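Local coordinates for uncharacterized protein Ta1441 (Thermoplasma acidophilum, PDB 3GAA) that is of unknown function but belongs to the PAC2 family and is probably related to proteasome assembly chaperones, at residues A[51-56]-A[87-92]; A[57-62]-A[77-82]; A[127-132]-A[189-194]; A[137-142]-A[154-159]; A[185-190]-A[200-205]. One frame throughout, in Å; residues are numbered along the deposited sequence.

Interaction 1 of 5, residues A[51-56]-A[87-92]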
# COMPACT_ATOMS: atom_id res chain seq x y z
N LEU A 51 -31.52 -22.81 22.88
CA LEU A 51 -31.26 -21.63 23.71
C LEU A 51 -31.94 -20.41 23.12
O LEU A 51 -31.93 -19.33 23.71
CB LEU A 51 -29.77 -21.37 23.89
CG LEU A 51 -28.95 -22.40 24.70
CD1 LEU A 51 -27.46 -21.92 24.72
CD2 LEU A 51 -29.48 -22.69 26.08
N GLY A 52 -32.58 -20.58 21.97
CA GLY A 52 -33.34 -19.47 21.38
C GLY A 52 -32.38 -18.37 21.01
O GLY A 52 -32.61 -17.23 21.29
N MET A 53 -31.28 -18.76 20.39
CA MET A 53 -30.22 -17.85 20.10
C MET A 53 -30.69 -17.09 18.86
O MET A 53 -31.64 -17.51 18.19
CB MET A 53 -28.95 -18.64 19.80
CG MET A 53 -28.43 -19.49 20.93
SD MET A 53 -26.99 -20.42 20.46
CE MET A 53 -25.73 -19.35 21.10
N HIS A 54 -29.97 -16.02 18.55
CA HIS A 54 -30.31 -15.09 17.50
C HIS A 54 -29.09 -14.93 16.60
O HIS A 54 -27.93 -15.12 17.02
CB HIS A 54 -30.75 -13.72 18.12
CG HIS A 54 -29.67 -12.97 18.85
ND1 HIS A 54 -29.53 -12.99 20.22
CD2 HIS A 54 -28.65 -12.19 18.38
CE1 HIS A 54 -28.48 -12.26 20.58
NE2 HIS A 54 -27.94 -11.75 19.49
N GLN A 55 -29.34 -14.60 15.33
CA GLN A 55 -28.22 -14.50 14.39
C GLN A 55 -27.37 -13.24 14.65
O GLN A 55 -27.89 -12.21 14.96
CB GLN A 55 -28.71 -14.56 12.96
CG GLN A 55 -27.67 -15.26 12.10
CD GLN A 55 -27.87 -15.12 10.62
OE1 GLN A 55 -28.99 -15.19 10.11
NE2 GLN A 55 -26.77 -14.99 9.91
N VAL A 56 -26.08 -13.33 14.49
CA VAL A 56 -25.18 -12.30 14.90
C VAL A 56 -24.10 -11.99 13.86
O VAL A 56 -23.53 -10.93 13.83
CB VAL A 56 -24.55 -12.80 16.19
CG1 VAL A 56 -23.03 -12.84 16.12
CG2 VAL A 56 -25.06 -12.03 17.35
N ASN A 87 -25.19 -12.98 25.48
CA ASN A 87 -23.93 -13.01 24.74
C ASN A 87 -22.80 -13.69 25.55
O ASN A 87 -21.67 -13.24 25.59
CB ASN A 87 -23.60 -11.61 24.24
CG ASN A 87 -24.64 -11.09 23.25
OD1 ASN A 87 -24.44 -11.10 22.05
ND2 ASN A 87 -25.80 -10.66 23.77
N THR A 88 -23.17 -14.82 26.16
CA THR A 88 -22.27 -15.73 26.85
C THR A 88 -22.06 -17.07 26.15
O THR A 88 -21.21 -17.84 26.56
CB THR A 88 -22.80 -16.05 28.24
OG1 THR A 88 -24.23 -16.11 28.17
CG2 THR A 88 -22.40 -14.99 29.25
N VAL A 89 -22.82 -17.38 25.10
CA VAL A 89 -22.59 -18.61 24.35
C VAL A 89 -22.78 -18.26 22.89
O VAL A 89 -23.81 -17.70 22.50
CB VAL A 89 -23.63 -19.73 24.71
CG1 VAL A 89 -23.38 -20.98 23.87
CG2 VAL A 89 -23.65 -20.06 26.21
N LEU A 90 -21.78 -18.56 22.08
CA LEU A 90 -21.96 -18.41 20.68
C LEU A 90 -22.03 -19.80 20.07
O LEU A 90 -21.49 -20.78 20.62
CB LEU A 90 -20.81 -17.61 20.08
CG LEU A 90 -20.51 -16.20 20.62
CD1 LEU A 90 -19.42 -15.61 19.80
CD2 LEU A 90 -21.68 -15.28 20.56
N VAL A 91 -22.68 -19.88 18.92
CA VAL A 91 -22.59 -21.07 18.09
C VAL A 91 -22.18 -20.70 16.67
O VAL A 91 -22.70 -19.77 16.08
CB VAL A 91 -23.89 -21.88 18.03
CG1 VAL A 91 -23.76 -22.92 16.89
CG2 VAL A 91 -24.27 -22.48 19.47
N ALA A 92 -21.19 -21.41 16.15
CA ALA A 92 -20.72 -21.20 14.83
C ALA A 92 -21.08 -22.48 14.13
O ALA A 92 -20.74 -23.55 14.62
CB ALA A 92 -19.23 -20.99 14.85
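Met53 reaches from 51-56 to the strand at 89-92 and carries most of this contact. From CB its CG stands opposite the carbonyl carbon (chi1 -62°), and the next bond is extended, which sends the chain straight toward the other segment. CB and CG meet nothing there; the touching starts at the sulfur. SD lies against Val91 CG2 at 3.6 Å, the two side chains crossing at about a right angle. A bend at chi3 (97°) then turns CE toward Val89, whose CG1 is 4.0 Å from CE, while CE also stays 3.8 Å from Val91 CG2. The methyl thus sits by two valines of one strand face, although its exact place close to the Val89 backbone is doubtful. Leu51 widens the patch: its CD1 comes to 4.3 Å from Val89 CG1. At the other margin, Asn87 OD1 lies at the edge of the His54 ring, near its plane, 4.4 Å from NE2, which is proximity and not a bond. Ile47, on helix 39-51, also packs on Met53 and Val91. Gly52, with positive phi, is the C-prime residue of a Schellman motif that ends this helix, and the chain turns there into strand 54-60, outermost within this chain. The link between helix and strand thus packs over strand 89-94, two places away in the sheet, as helix-to-strand connections do in an alpha/beta fold.

Interaction 2 of 5, residues A[57-62]-A[77-82]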
# COMPACT_ATOMS: atom_id res chain seq x y z
N ALA A 57 -23.79 -12.94 12.99
CA ALA A 57 -22.69 -12.78 12.04
C ALA A 57 -22.78 -13.84 10.94
O ALA A 57 -23.38 -14.89 11.12
CB ALA A 57 -21.35 -12.89 12.77
N HIS A 58 -22.22 -13.53 9.77
CA HIS A 58 -22.00 -14.55 8.73
C HIS A 58 -20.51 -14.57 8.51
O HIS A 58 -19.87 -13.56 8.71
CB HIS A 58 -22.63 -14.17 7.40
CG HIS A 58 -24.11 -14.13 7.40
ND1 HIS A 58 -24.88 -15.21 7.00
CD2 HIS A 58 -24.98 -13.14 7.69
CE1 HIS A 58 -26.16 -14.89 7.09
NE2 HIS A 58 -26.25 -13.63 7.49
N LEU A 59 -19.98 -15.73 8.09
CA LEU A 59 -18.60 -15.86 7.65
C LEU A 59 -18.64 -15.94 6.12
O LEU A 59 -19.14 -16.89 5.52
CB LEU A 59 -17.93 -17.06 8.30
CG LEU A 59 -16.40 -17.15 8.20
CD1 LEU A 59 -15.83 -17.98 9.34
CD2 LEU A 59 -15.95 -17.79 6.91
N ILE A 60 -18.12 -14.88 5.52
CA ILE A 60 -18.06 -14.65 4.07
C ILE A 60 -16.71 -15.13 3.59
O ILE A 60 -15.69 -14.84 4.24
CB ILE A 60 -18.04 -13.10 3.83
CG1 ILE A 60 -19.42 -12.52 3.79
CG2 ILE A 60 -17.34 -12.64 2.55
CD1 ILE A 60 -19.21 -11.01 3.49
N SER A 61 -16.68 -15.79 2.43
CA SER A 61 -15.41 -16.25 1.87
C SER A 61 -15.54 -16.91 0.52
O SER A 61 -16.46 -17.66 0.26
CB SER A 61 -14.72 -17.26 2.82
OG SER A 61 -13.63 -17.92 2.18
N GLN A 62 -14.56 -16.69 -0.32
CA GLN A 62 -14.52 -17.35 -1.59
C GLN A 62 -14.44 -18.87 -1.48
O GLN A 62 -14.73 -19.59 -2.43
CB GLN A 62 -13.30 -16.85 -2.26
CG GLN A 62 -13.03 -17.46 -3.57
CD GLN A 62 -11.60 -17.21 -3.92
OE1 GLN A 62 -10.85 -16.61 -3.10
NE2 GLN A 62 -11.19 -17.69 -5.10
N HIS A 77 -27.95 -18.52 4.29
CA HIS A 77 -26.56 -18.68 3.98
C HIS A 77 -26.00 -19.87 4.80
O HIS A 77 -26.34 -20.05 5.97
CB HIS A 77 -25.88 -17.37 4.33
CG HIS A 77 -24.46 -17.28 3.93
ND1 HIS A 77 -23.45 -17.88 4.65
CD2 HIS A 77 -23.86 -16.63 2.91
CE1 HIS A 77 -22.29 -17.61 4.09
NE2 HIS A 77 -22.51 -16.83 3.04
N PRO A 78 -25.13 -20.66 4.19
CA PRO A 78 -24.53 -21.87 4.78
C PRO A 78 -23.68 -21.73 6.04
O PRO A 78 -23.56 -22.69 6.76
CB PRO A 78 -23.61 -22.37 3.68
CG PRO A 78 -23.27 -21.16 2.93
CD PRO A 78 -24.56 -20.41 2.86
N PHE A 79 -23.03 -20.59 6.28
CA PHE A 79 -22.16 -20.39 7.45
C PHE A 79 -22.64 -19.18 8.29
O PHE A 79 -22.48 -18.03 7.87
CB PHE A 79 -20.72 -20.16 6.99
CG PHE A 79 -19.65 -20.49 8.03
CD1 PHE A 79 -19.74 -20.07 9.32
CD2 PHE A 79 -18.51 -21.16 7.66
CE1 PHE A 79 -18.74 -20.35 10.23
CE2 PHE A 79 -17.53 -21.44 8.56
CZ PHE A 79 -17.64 -21.05 9.83
N ARG A 80 -23.15 -19.48 9.50
CA ARG A 80 -23.85 -18.54 10.38
C ARG A 80 -23.32 -18.64 11.80
O ARG A 80 -22.94 -19.69 12.21
CB ARG A 80 -25.34 -18.84 10.39
CG ARG A 80 -25.99 -18.41 9.11
CD ARG A 80 -27.47 -18.83 8.93
NE ARG A 80 -27.48 -20.22 8.49
CZ ARG A 80 -27.66 -21.25 9.30
NH1 ARG A 80 -27.91 -21.04 10.59
NH2 ARG A 80 -27.61 -22.48 8.83
N ILE A 81 -23.30 -17.52 12.52
CA ILE A 81 -22.86 -17.48 13.88
C ILE A 81 -23.95 -16.87 14.72
O ILE A 81 -24.46 -15.84 14.38
CB ILE A 81 -21.56 -16.68 14.03
CG1 ILE A 81 -20.52 -17.26 13.05
CG2 ILE A 81 -21.11 -16.68 15.49
CD1 ILE A 81 -19.22 -16.60 13.13
N TYR A 82 -24.28 -17.53 15.82
CA TYR A 82 -25.35 -17.09 16.68
C TYR A 82 -24.86 -16.80 18.06
O TYR A 82 -23.86 -17.35 18.48
CB TYR A 82 -26.38 -18.18 16.82
CG TYR A 82 -27.07 -18.54 15.55
CD1 TYR A 82 -28.36 -18.02 15.27
CD2 TYR A 82 -26.51 -19.44 14.65
CE1 TYR A 82 -29.05 -18.36 14.11
CE2 TYR A 82 -27.20 -19.80 13.47
CZ TYR A 82 -28.48 -19.25 13.23
OH TYR A 82 -29.17 -19.55 12.10
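His58 holds its CG opposite the carbonyl carbon (chi1 -67°), whereas His77 holds its CG opposite the backbone N (chi1 -173°), and these two settings bring the imidazoles together. The edge of the His58 ring is directed at the face of His77 in an offset edge-to-face pair, with centroids 5.1 Å apart and planes at 73°. His58 ND1 also lies 3.6 Å from His77 CB. Leu59 lies over one face of the Phe79 ring: its CB stands 3.8 Å from the centroid in a CH-pi contact, close to the ring normal, and Leu59 CD1 is 3.6 Å from Phe79 CZ. The frame is an antiparallel ladder at the edge of the chain's mixed sheet. Ala57 and Ile81 form a hydrogen-bonded pair, Ile81 N to Ala57 O at 3.0 Å and Ala57 N to Ile81 O at 3.3 Å; a weak bond from Leu59 N to Phe79 O follows. The second subunit adds an antiparallel strand alongside 57-60, carrying the sheet across the interface. His77 ND1 accepts Phe79 N at 3.2 Å, so with an alanine here that N-H would probably be left without its acceptor and the His58 edge without the ring face it meets. Arg80 NE donates to His77 O at 2.8 Å, in the guanidinium plane, and Arg80 NH2 makes a salt bridge with Glu95.

Interaction 3 of 5, residues A[127-132]-A[189-194]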
# COMPACT_ATOMS: atom_id res chain seq x y z
N GLY A 127 -19.08 -36.10 15.51
CA GLY A 127 -19.29 -37.55 15.53
C GLY A 127 -18.20 -38.32 14.79
O GLY A 127 -17.51 -37.75 13.94
N SER A 128 -18.03 -39.58 15.16
CA SER A 128 -17.12 -40.51 14.45
C SER A 128 -17.96 -41.64 13.93
O SER A 128 -18.91 -42.03 14.60
CB SER A 128 -16.02 -41.07 15.37
OG SER A 128 -16.53 -41.59 16.59
N PRO A 129 -17.65 -42.14 12.74
CA PRO A 129 -18.67 -43.05 12.21
C PRO A 129 -18.65 -44.44 12.82
O PRO A 129 -17.60 -44.98 13.11
CB PRO A 129 -18.38 -43.08 10.71
CG PRO A 129 -17.59 -41.83 10.44
CD PRO A 129 -16.77 -41.64 11.68
N ALA A 130 -19.84 -44.97 13.07
CA ALA A 130 -20.03 -46.30 13.61
C ALA A 130 -21.19 -46.96 12.83
O ALA A 130 -21.55 -46.51 11.73
CB ALA A 130 -20.34 -46.19 15.07
N ASN A 131 -21.76 -48.03 13.37
CA ASN A 131 -23.11 -48.48 12.96
C ASN A 131 -23.78 -49.22 14.10
O ASN A 131 -23.36 -50.34 14.40
CB ASN A 131 -23.09 -49.32 11.70
CG ASN A 131 -21.86 -50.19 11.60
OD1 ASN A 131 -21.85 -51.17 10.85
ND2 ASN A 131 -20.81 -49.83 12.33
N GLY A 132 -24.77 -48.58 14.73
CA GLY A 132 -25.32 -49.05 16.03
C GLY A 132 -26.21 -48.04 16.78
O GLY A 132 -27.12 -47.47 16.16
N THR A 189 -21.30 -42.29 16.00
CA THR A 189 -22.61 -42.08 15.44
C THR A 189 -22.88 -42.99 14.20
O THR A 189 -22.00 -43.20 13.36
CB THR A 189 -22.89 -40.52 15.23
OG1 THR A 189 -23.73 -40.28 14.09
CG2 THR A 189 -21.64 -39.73 15.13
N SER A 190 -24.07 -43.56 14.12
CA SER A 190 -24.42 -44.52 13.07
C SER A 190 -24.43 -43.92 11.66
O SER A 190 -25.09 -42.92 11.40
CB SER A 190 -25.82 -45.06 13.36
OG SER A 190 -26.32 -45.83 12.27
N VAL A 191 -23.76 -44.55 10.72
CA VAL A 191 -23.77 -43.98 9.36
C VAL A 191 -25.08 -44.21 8.59
O VAL A 191 -25.60 -43.29 7.98
CB VAL A 191 -22.54 -44.42 8.51
CG1 VAL A 191 -21.37 -43.52 8.82
CG2 VAL A 191 -22.18 -45.88 8.76
N ASP A 192 -25.63 -45.41 8.59
CA ASP A 192 -26.84 -45.62 7.76
C ASP A 192 -28.08 -44.93 8.35
O ASP A 192 -28.66 -44.07 7.71
CB ASP A 192 -27.12 -47.13 7.50
CG ASP A 192 -26.13 -47.77 6.47
OD1 ASP A 192 -26.58 -48.63 5.64
OD2 ASP A 192 -24.91 -47.41 6.48
N ILE A 193 -28.46 -45.29 9.58
CA ILE A 193 -29.73 -44.82 10.15
C ILE A 193 -29.61 -43.57 11.05
O ILE A 193 -28.53 -43.33 11.63
CB ILE A 193 -30.44 -45.97 10.91
CG1 ILE A 193 -29.62 -46.46 12.12
CG2 ILE A 193 -30.75 -47.13 9.91
CD1 ILE A 193 -28.51 -47.46 11.75
N PRO A 194 -30.69 -42.76 11.17
CA PRO A 194 -30.61 -41.49 11.94
C PRO A 194 -30.27 -41.73 13.41
O PRO A 194 -30.73 -42.71 13.97
CB PRO A 194 -32.00 -40.90 11.81
CG PRO A 194 -32.62 -41.63 10.64
CD PRO A 194 -32.04 -42.99 10.65
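Residues 127-130 and 189-190 run parallel, and three backbone bonds zip them together. Thr189 N donates to Ser128 O at 2.8 Å, and Ala130 N returns a bond to Thr189 O, also 2.8 Å. Pro129 is therefore bridged with Thr189 through its two neighbours, so its missing N-H costs nothing on this side. One step on, Ala130 O accepts Val191 N at 3.1 Å, and Ala130 thus holds both residues flanking Ser190. The three N-H...O angles, 152° to 156°, are nearly equal. Pro129 CA adds a CA-H...O contact to Thr189 O at 3.5 Å. These are adjacent parallel strands of the mixed sheet, met at their C-terminal ends; the 56 residues between the segments include helices 145-153 and 166-178. Past the ladder both chains leave strand geometry and the contact becomes exposed. The side chains add a few touches. Val191 CG1 lies 3.6 Å from Pro129 CB, an apolar touch between exposed residues; Ser36 and Thr37 of a loop also pack on Pro129. Thr189 turns its CG2 methyl to the bare CA of Gly127, where no CB stands in its way. Ala130 and Ser190 send their side chains to the same face, and Ser190 CB comes to 3.9 Å from Gly132 O. The backbone N of Ser190, which points off this ladder, is taken by Asp195 OD2.

Interaction 4 of 5, residues A[137-142]-A[154-159]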
# COMPACT_ATOMS: atom_id res chain seq x y z
N ARG A 137 -23.14 -45.65 24.98
CA ARG A 137 -22.42 -44.83 24.02
C ARG A 137 -21.52 -43.84 24.73
O ARG A 137 -21.99 -42.98 25.45
CB ARG A 137 -23.36 -44.10 23.10
CG ARG A 137 -22.75 -42.83 22.49
CD ARG A 137 -23.35 -42.47 21.17
NE ARG A 137 -24.76 -42.80 21.11
CZ ARG A 137 -25.47 -42.80 19.98
NH1 ARG A 137 -24.89 -42.48 18.82
NH2 ARG A 137 -26.75 -43.11 20.01
N PRO A 138 -20.20 -43.95 24.51
CA PRO A 138 -19.21 -43.07 25.14
C PRO A 138 -18.99 -41.68 24.48
O PRO A 138 -19.27 -41.45 23.29
CB PRO A 138 -17.93 -43.91 25.02
CG PRO A 138 -18.11 -44.65 23.73
CD PRO A 138 -19.56 -44.91 23.58
N VAL A 139 -18.50 -40.73 25.26
CA VAL A 139 -18.01 -39.50 24.67
C VAL A 139 -16.50 -39.44 24.79
O VAL A 139 -15.95 -39.75 25.81
CB VAL A 139 -18.67 -38.22 25.27
CG1 VAL A 139 -18.10 -36.98 24.60
CG2 VAL A 139 -20.12 -38.24 25.01
N PHE A 140 -15.85 -38.99 23.72
CA PHE A 140 -14.43 -38.74 23.79
C PHE A 140 -14.18 -37.31 23.70
O PHE A 140 -15.05 -36.55 23.28
CB PHE A 140 -13.67 -39.48 22.71
CG PHE A 140 -13.93 -40.91 22.72
CD1 PHE A 140 -13.24 -41.73 23.61
CD2 PHE A 140 -14.94 -41.43 21.96
CE1 PHE A 140 -13.53 -43.13 23.68
CE2 PHE A 140 -15.23 -42.81 21.99
CZ PHE A 140 -14.52 -43.67 22.85
N ALA A 141 -12.98 -36.95 24.12
CA ALA A 141 -12.48 -35.60 24.12
C ALA A 141 -11.06 -35.50 23.56
O ALA A 141 -10.17 -36.33 23.89
CB ALA A 141 -12.47 -35.08 25.51
N VAL A 142 -10.81 -34.48 22.75
CA VAL A 142 -9.46 -33.99 22.63
C VAL A 142 -9.40 -32.65 23.34
O VAL A 142 -10.15 -31.76 23.02
CB VAL A 142 -8.94 -33.98 21.19
CG1 VAL A 142 -9.95 -34.61 20.20
CG2 VAL A 142 -8.47 -32.61 20.82
N ALA A 154 -15.20 -37.27 34.91
CA ALA A 154 -16.57 -37.07 34.41
C ALA A 154 -17.04 -38.22 33.55
O ALA A 154 -18.18 -38.20 33.09
CB ALA A 154 -16.66 -35.79 33.63
N GLY A 155 -16.18 -39.21 33.30
CA GLY A 155 -16.52 -40.35 32.42
C GLY A 155 -16.12 -40.16 30.95
O GLY A 155 -16.19 -41.10 30.18
N ILE A 156 -15.68 -38.96 30.57
CA ILE A 156 -15.28 -38.67 29.20
C ILE A 156 -13.86 -39.19 29.02
O ILE A 156 -12.97 -38.82 29.75
CB ILE A 156 -15.30 -37.15 28.92
CG1 ILE A 156 -16.65 -36.52 29.36
CG2 ILE A 156 -15.03 -36.87 27.46
CD1 ILE A 156 -16.73 -34.98 29.15
N GLN A 157 -13.65 -40.03 28.04
CA GLN A 157 -12.32 -40.55 27.78
C GLN A 157 -11.67 -39.87 26.57
O GLN A 157 -12.35 -39.19 25.78
CB GLN A 157 -12.33 -42.09 27.61
CG GLN A 157 -13.74 -42.80 27.39
CD GLN A 157 -13.62 -44.33 27.13
OE1 GLN A 157 -14.51 -44.95 26.54
NE2 GLN A 157 -12.50 -44.91 27.55
N PRO A 158 -10.32 -39.99 26.48
CA PRO A 158 -9.50 -39.29 25.47
C PRO A 158 -9.69 -39.89 24.14
O PRO A 158 -9.61 -41.09 24.03
CB PRO A 158 -8.09 -39.57 25.94
CG PRO A 158 -8.21 -39.71 27.38
CD PRO A 158 -9.48 -40.46 27.58
N ALA A 159 -9.94 -39.09 23.12
CA ALA A 159 -10.15 -39.66 21.78
C ALA A 159 -8.96 -40.49 21.41
O ALA A 159 -7.87 -40.23 21.86
CB ALA A 159 -10.35 -38.60 20.77
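Phe140 and Gln157 lie side by side and point the same way, with ring and amide planes 27° apart. The amide end and the aliphatic CG both lie against the ring, Gln157 OE1 coming nearest, 3.5 Å from Phe140 CE1. Pro138 extends this flank: its CB is 3.9 Å from Gln157 OE1. The other end of Phe140 meets Ala159, CB to CB at 3.9 Å. Phe140 has its CG opposite the carbonyl carbon (chi1 -55°), which lays the ring alongside the glutamine. A second apolar cluster is centred on Ile156, whose CG2, opposite the backbone N, comes to Ala141 CB at 3.7 Å and, less closely, to Val139 CG1. Backbone bonds of a parallel pair set the register: Val139 O accepts Gln157 N at 3.2 Å, Gln157 O accepts Ala141 N at 2.9 Å, and Ala141 O accepts Ala159 N at 2.9 Å. Strand 140-142, helix 145-153 and strand 157-158 form a beta-alpha-beta unit, whose two parallel strands these bonds join; 157-158 is an outermost strand of the sheet within the chain. Gly155, at positive phi, ends the helix in a Schellman motif and turns the chain toward Ile156. From that helix Phe151 packs on both Ala141 and Ile156. Further out, Phe140 and Val142 bond through their backbones to Ile186 and Ser184 of strand 181-190, while Val142 also packs on Leu75 of the fourth subunit.

Interaction 5 of 5, residues A[185-190]-A[200-205]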
# COMPACT_ATOMS: atom_id res chain seq x y z
N PHE A 185 -15.36 -32.50 21.51
CA PHE A 185 -15.99 -33.74 21.94
C PHE A 185 -16.37 -34.54 20.68
O PHE A 185 -16.86 -33.98 19.68
CB PHE A 185 -17.24 -33.44 22.75
CG PHE A 185 -16.98 -32.79 24.09
CD1 PHE A 185 -16.19 -33.40 25.04
CD2 PHE A 185 -17.57 -31.62 24.40
CE1 PHE A 185 -15.98 -32.85 26.23
CE2 PHE A 185 -17.34 -31.03 25.64
CZ PHE A 185 -16.54 -31.65 26.54
N ILE A 186 -16.10 -35.84 20.72
CA ILE A 186 -16.49 -36.75 19.66
C ILE A 186 -17.32 -37.91 20.19
O ILE A 186 -17.09 -38.48 21.28
CB ILE A 186 -15.29 -37.32 18.90
CG1 ILE A 186 -14.31 -36.20 18.48
CG2 ILE A 186 -15.78 -38.01 17.66
CD1 ILE A 186 -13.17 -35.93 19.50
N THR A 187 -18.33 -38.27 19.42
CA THR A 187 -19.21 -39.33 19.85
C THR A 187 -19.45 -40.30 18.69
O THR A 187 -19.60 -39.87 17.60
CB THR A 187 -20.50 -38.74 20.42
OG1 THR A 187 -21.10 -39.70 21.29
CG2 THR A 187 -21.49 -38.36 19.32
N PRO A 188 -19.44 -41.61 18.92
CA PRO A 188 -19.72 -42.50 17.81
C PRO A 188 -21.13 -42.29 17.30
O PRO A 188 -22.06 -42.15 18.08
CB PRO A 188 -19.60 -43.89 18.42
CG PRO A 188 -19.14 -43.73 19.82
CD PRO A 188 -19.38 -42.32 20.21
N THR A 189 -21.30 -42.29 16.00
CA THR A 189 -22.61 -42.08 15.44
C THR A 189 -22.88 -42.99 14.20
O THR A 189 -22.00 -43.20 13.36
CB THR A 189 -22.89 -40.52 15.23
OG1 THR A 189 -23.73 -40.28 14.09
CG2 THR A 189 -21.64 -39.73 15.13
N SER A 190 -24.07 -43.56 14.12
CA SER A 190 -24.42 -44.52 13.07
C SER A 190 -24.43 -43.92 11.66
O SER A 190 -25.09 -42.92 11.40
CB SER A 190 -25.82 -45.06 13.36
OG SER A 190 -26.32 -45.83 12.27
N LEU A 200 -27.51 -36.19 21.58
CA LEU A 200 -27.79 -36.12 23.00
C LEU A 200 -26.53 -36.24 23.85
O LEU A 200 -26.33 -35.43 24.72
CB LEU A 200 -28.80 -37.17 23.40
CG LEU A 200 -28.99 -37.30 24.92
CD1 LEU A 200 -29.44 -35.96 25.59
CD2 LEU A 200 -29.97 -38.42 25.15
N SER A 201 -25.64 -37.18 23.55
CA SER A 201 -24.40 -37.31 24.33
C SER A 201 -23.49 -36.10 24.32
O SER A 201 -22.84 -35.78 25.37
CB SER A 201 -23.59 -38.41 23.77
OG SER A 201 -24.34 -39.58 23.78
N ILE A 202 -23.38 -35.50 23.12
CA ILE A 202 -22.56 -34.33 22.93
C ILE A 202 -23.15 -33.21 23.76
O ILE A 202 -22.40 -32.49 24.42
CB ILE A 202 -22.47 -33.90 21.42
CG1 ILE A 202 -21.06 -34.09 20.80
CG2 ILE A 202 -22.72 -32.39 21.26
CD1 ILE A 202 -20.53 -35.48 20.72
N ILE A 203 -24.48 -33.07 23.76
CA ILE A 203 -25.15 -32.02 24.55
C ILE A 203 -24.94 -32.24 26.06
O ILE A 203 -24.88 -31.31 26.86
CB ILE A 203 -26.70 -31.85 24.25
CG1 ILE A 203 -26.98 -31.26 22.87
CG2 ILE A 203 -27.31 -30.91 25.21
CD1 ILE A 203 -26.05 -30.18 22.53
N GLU A 204 -24.85 -33.49 26.46
CA GLU A 204 -24.65 -33.76 27.85
C GLU A 204 -23.22 -33.48 28.22
O GLU A 204 -22.95 -33.01 29.32
CB GLU A 204 -24.96 -35.21 28.13
CG GLU A 204 -26.42 -35.54 28.11
CD GLU A 204 -26.76 -36.89 28.79
OE1 GLU A 204 -25.87 -37.51 29.46
OE2 GLU A 204 -27.95 -37.32 28.66
N ALA A 205 -22.30 -33.83 27.32
CA ALA A 205 -20.86 -33.45 27.44
C ALA A 205 -20.77 -31.94 27.70
O ALA A 205 -20.24 -31.49 28.71
CB ALA A 205 -20.09 -33.82 26.19
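Ala205 sets its methyl squarely over the Phe185 ring, CB 3.8 Å from the centroid and 10° off the normal, a CH-pi contact above the middle of the face. This covered face, with the burial of Phe185, Ile202 and Ala205, marks the closer part. Ile202 CD1 lies beside CB and CG2 of Thr187, and Ile202 CG1 is 4.3 Å from Phe185 CB. Thr187 has its hydroxyl opposite the backbone N (chi1 -157°), and its methyl CG2 accordingly falls between N and the carbonyl carbon, against that same CD1. Toward Ser201 the fit is looser: Thr187 OG1 is 3.7 Å from Ser201 CB, and the two hydroxyl oxygens, OG1 of Thr187 and OG of Ser201, stay 4.1 Å apart. Each hydroxyl has its bond in another direction, Thr187 OG1 with Pro138 O and Ser201 OG with Gly197 O. Glu204 belongs to the solvent side of the helix. The helix runs nearly antiparallel to the strand, at 158° with axes 8.5 Å apart, as helices cover a sheet in an alpha/beta fold. The Phe185 ring also meets that of Phe151, and a serine at Phe185 would probably open a gap under the Ala205 methyl and leave the Phe151 ring without this aromatic neighbour. Between these two segments the contacts are mostly apolar and both hydroxyls bond away from the interface, so burial and shape probably do most of the holding.

How the interactions relate
From the N terminus, interaction 1 closes the first loop, bringing the end of helix 39-51 to strand 89-94. Interaction 2 lies within that loop and adds strand 79-83, which lies in the sheet between strands 54-60 and 89-94; Val91 O and Ile81 O meet Tyr82 N and Val56 N across the pair. A second group follows in series. Interaction 3 joins strands 121-130 and 181-190 over a long connection, and interaction 4, enclosed by it, is the beta-alpha-beta unit at the sheet's other border. Interaction 5 begins where interaction 3 ends, sharing Thr189 and Ser190, and covers strand 181-190 with helix 196-210. Phe140 N to Ile186 O links interactions 4 and 5. One mixed sheet joins both groups.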